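Local structure of putative phosphomannomutase (Thermus thermophilus, 1TUO) at residues F64-S69 against V79-G84. The protein probably acts as a magnesium-dependent mutase of the phosphohexose mutase family, moving a phosphate group within a sugar phosphate. Residues are numbered along the deposited sequence; the frame is centred on the assembly and turned at random.
Sequences FARALS and VVLLKG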
ATOM      1  N   PHE A  64       6.694  -0.687 -21.369  1.00 16.95           N
ATOM      2  CA  PHE A  64       5.927   0.550 -21.246  1.00 16.63           C
ATOM      3  C   PHE A  64       6.771   1.606 -20.539  1.00 15.80           C
ATOM      4  O   PHE A  64       6.734   2.784 -20.894  1.00 15.62           O
ATOM      5  CB  PHE A  64       4.633   0.308 -20.459  1.00 16.25           C
ATOM      6  CG  PHE A  64       3.543  -0.379 -21.257  1.00 16.81           C
ATOM      7  CD1 PHE A  64       3.040  -1.609 -20.858  1.00 16.91           C
ATOM      8  CD2 PHE A  64       2.994   0.231 -22.378  1.00 18.74           C
ATOM      9  CE1 PHE A  64       1.998  -2.223 -21.566  1.00 18.19           C
ATOM     10  CE2 PHE A  64       1.958  -0.374 -23.089  1.00 19.54           C
ATOM     11  CZ  PHE A  64       1.459  -1.602 -22.678  1.00 18.52           C
ATOM     12  N   ALA A  65       7.531   1.180 -19.533  1.00 15.67           N
ATOM     13  CA  ALA A  65       8.380   2.107 -18.789  1.00 16.83           C
ATOM     14  C   ALA A  65       9.497   2.676 -19.668  1.00 17.62           C
ATOM     15  O   ALA A  65       9.838   3.856 -19.569  1.00 17.50           O
ATOM     16  CB  ALA A  65       8.978   1.408 -17.567  1.00 17.30           C
ATOM     17  N   ARG A  66      10.077   1.839 -20.517  1.00 17.38           N
ATOM     18  CA  ARG A  66      11.137   2.299 -21.403  1.00 19.28           C
ATOM     19  C   ARG A  66      10.554   3.299 -22.401  1.00 18.21           C
ATOM     20  O   ARG A  66      11.180   4.311 -22.719  1.00 19.22           O
ATOM     21  CB  ARG A  66      11.767   1.116 -22.151  1.00 18.95           C
ATOM     22  CG  ARG A  66      12.592   0.180 -21.270  1.00 21.90           C
ATOM     23  CD  ARG A  66      13.467  -0.749 -22.113  1.00 25.40           C
ATOM     24  NE  ARG A  66      12.681  -1.634 -22.968  1.00 28.09           N
ATOM     25  CZ  ARG A  66      12.165  -2.796 -22.578  1.00 28.64           C
ATOM     26  NH1 ARG A  66      12.350  -3.229 -21.339  1.00 28.72           N
ATOM     27  NH2 ARG A  66      11.461  -3.528 -23.431  1.00 31.14           N
ATOM     28  N   ALA A  67       9.344   3.017 -22.875  1.00 16.82           N
ATOM     29  CA  ALA A  67       8.675   3.886 -23.840  1.00 17.99           C
ATOM     30  C   ALA A  67       8.371   5.245 -23.212  1.00 17.02           C
ATOM     31  O   ALA A  67       8.582   6.291 -23.829  1.00 17.83           O
ATOM     32  CB  ALA A  67       7.382   3.232 -24.323  1.00 19.06           C
ATOM     33  N   LEU A  68       7.871   5.225 -21.981  1.00 16.08           N
ATOM     34  CA  LEU A  68       7.554   6.468 -21.284  1.00 15.78           C
ATOM     35  C   LEU A  68       8.829   7.272 -21.020  1.00 15.33           C
ATOM     36  O   LEU A  68       8.851   8.496 -21.194  1.00 17.48           O
ATOM     37  CB  LEU A  68       6.837   6.167 -19.959  1.00 16.11           C
ATOM     38  CG  LEU A  68       6.591   7.350 -19.016  1.00 16.43           C
ATOM     39  CD1 LEU A  68       5.733   8.403 -19.706  1.00 17.71           C
ATOM     40  CD2 LEU A  68       5.915   6.851 -17.735  1.00 16.99           C
ATOM     41  N   SER A  69       9.889   6.586 -20.607  1.00 16.09           N
ATOM     42  CA  SER A  69      11.157   7.246 -20.310  1.00 16.76           C
ATOM     43  C   SER A  69      11.708   7.934 -21.553  1.00 18.60           C
ATOM     44  O   SER A  69      12.112   9.102 -21.510  1.00 17.07           O
ATOM     45  CB  SER A  69      12.172   6.226 -19.777  1.00 17.96           C
ATOM     46  OG  SER A  69      11.721   5.656 -18.551  1.00 16.08           O
ATOM     47  N   VAL A  79      15.735  12.130 -17.622  1.00 19.37           N
ATOM     48  CA  VAL A  79      15.061  10.931 -17.135  1.00 19.16           C
ATOM     49  C   VAL A  79      15.980   9.849 -16.589  1.00 20.56           C
ATOM     50  O   VAL A  79      17.072   9.622 -17.107  1.00 20.40           O
ATOM     51  CB  VAL A  79      14.206  10.286 -18.261  1.00 18.98           C
ATOM     52  CG1 VAL A  79      13.504   9.036 -17.741  1.00 20.37           C
ATOM     53  CG2 VAL A  79      13.185  11.282 -18.786  1.00 19.98           C
ATOM     54  N   VAL A  80      15.516   9.194 -15.529  1.00 19.30           N
ATOM     55  CA  VAL A  80      16.226   8.081 -14.921  1.00 19.65           C
ATOM     56  C   VAL A  80      15.221   6.944 -14.810  1.00 18.77           C
ATOM     57  O   VAL A  80      14.172   7.095 -14.189  1.00 17.47           O
ATOM     58  CB  VAL A  80      16.740   8.406 -13.500  1.00 19.90           C
ATOM     59  CG1 VAL A  80      17.161   7.119 -12.794  1.00 23.78           C
ATOM     60  CG2 VAL A  80      17.923   9.366 -13.578  1.00 22.80           C
ATOM     61  N   LEU A  81      15.530   5.818 -15.442  1.00 18.30           N
ATOM     62  CA  LEU A  81      14.662   4.651 -15.377  1.00 18.13           C
ATOM     63  C   LEU A  81      15.320   3.712 -14.375  1.00 18.11           C
ATOM     64  O   LEU A  81      16.509   3.425 -14.483  1.00 19.01           O
ATOM     65  CB  LEU A  81      14.571   3.961 -16.744  1.00 17.98           C
ATOM     66  CG  LEU A  81      13.845   2.607 -16.755  1.00 18.33           C
ATOM     67  CD1 LEU A  81      12.368   2.807 -16.443  1.00 20.00           C
ATOM     68  CD2 LEU A  81      14.012   1.935 -18.125  1.00 19.94           C
ATOM     69  N   LEU A  82      14.558   3.248 -13.392  1.00 17.50           N
ATOM     70  CA  LEU A  82      15.118   2.346 -12.404  1.00 17.45           C
ATOM     71  C   LEU A  82      15.283   0.963 -13.007  1.00 17.77           C
ATOM     72  O   LEU A  82      14.404   0.468 -13.717  1.00 17.94           O
ATOM     73  CB  LEU A  82      14.229   2.290 -11.162  1.00 17.06           C
ATOM     74  CG  LEU A  82      14.079   3.639 -10.456  1.00 17.16           C
ATOM     75  CD1 LEU A  82      13.209   3.477  -9.219  1.00 18.21           C
ATOM     76  CD2 LEU A  82      15.460   4.166 -10.066  1.00 18.80           C
ATOM     77  N   LYS A  83      16.425   0.353 -12.716  1.00 18.90           N
ATOM     78  CA  LYS A  83      16.773  -0.966 -13.225  1.00 21.06           C
ATOM     79  C   LYS A  83      15.956  -2.123 -12.663  1.00 20.97           C
ATOM     80  O   LYS A  83      15.901  -2.335 -11.445  1.00 20.12           O
ATOM     81  CB  LYS A  83      18.260  -1.241 -12.971  1.00 22.40           C
ATOM     82  CG  LYS A  83      18.740  -2.582 -13.516  1.00 27.68           C
ATOM     83  CD  LYS A  83      20.201  -2.830 -13.172  1.00 31.93           C
ATOM     84  CE  LYS A  83      20.677  -4.167 -13.724  1.00 35.12           C
ATOM     85  NZ  LYS A  83      19.886  -5.307 -13.177  1.00 38.27           N
ATOM     86  N   GLY A  84      15.342  -2.876 -13.571  1.00 19.58           N
ATOM     87  CA  GLY A  84      14.553  -4.030 -13.189  1.00 21.17           C
ATOM     88  C   GLY A  84      13.260  -3.699 -12.482  1.00 20.59           C
ATOM     89  O   GLY A  84      12.964  -2.529 -12.244  1.00 20.58           O
TER
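A65, R66 and S69 of helix 61-75 pack on V79 and L81 of strand 78-82 in a buried, mainly apolar helix-on-sheet contact. It belongs to the beta-alpha-beta unit formed by strand 50-55, helix 61-75 and strand 78-82 in the first alpha/beta/alpha domain. The axes of 64-69 and 79-82 come within 9.1 Å and run nearly antiparallel (171°). The two methyls of L81 split the work. L81 CD1 meets A65 CB at 3.8 Å, and L81 CD2 meets R66 CG at 3.9 Å. In L81, chi1 172° and chi2 67° together turn CD1 to A65 and S69, and CD2 to R66. S69 CB touches V79 CG1 at 3.7 Å, while V79 CG2 sits 3.7 Å from S69 O. S69 OG lies 3.6 Å from L81 CD1 and bonds to A65 O at 2.8 Å. A65 O also accepts the backbone hydrogen bond from S69 N, from the opposite face of its carbonyl plane. Without the hydroxyl, as with an alanine here, A65 O would probably keep its helical bond from S69 N but lose the OG bond, and L81 CD1 would lose a neighbour. Y151 and V53 also touch S69 and L81. No hydrogen bond joins the two segments; the hydroxyl's donor bond is made within its own helix, and the strand meets the helix with hydrocarbon groups of V79 and L81.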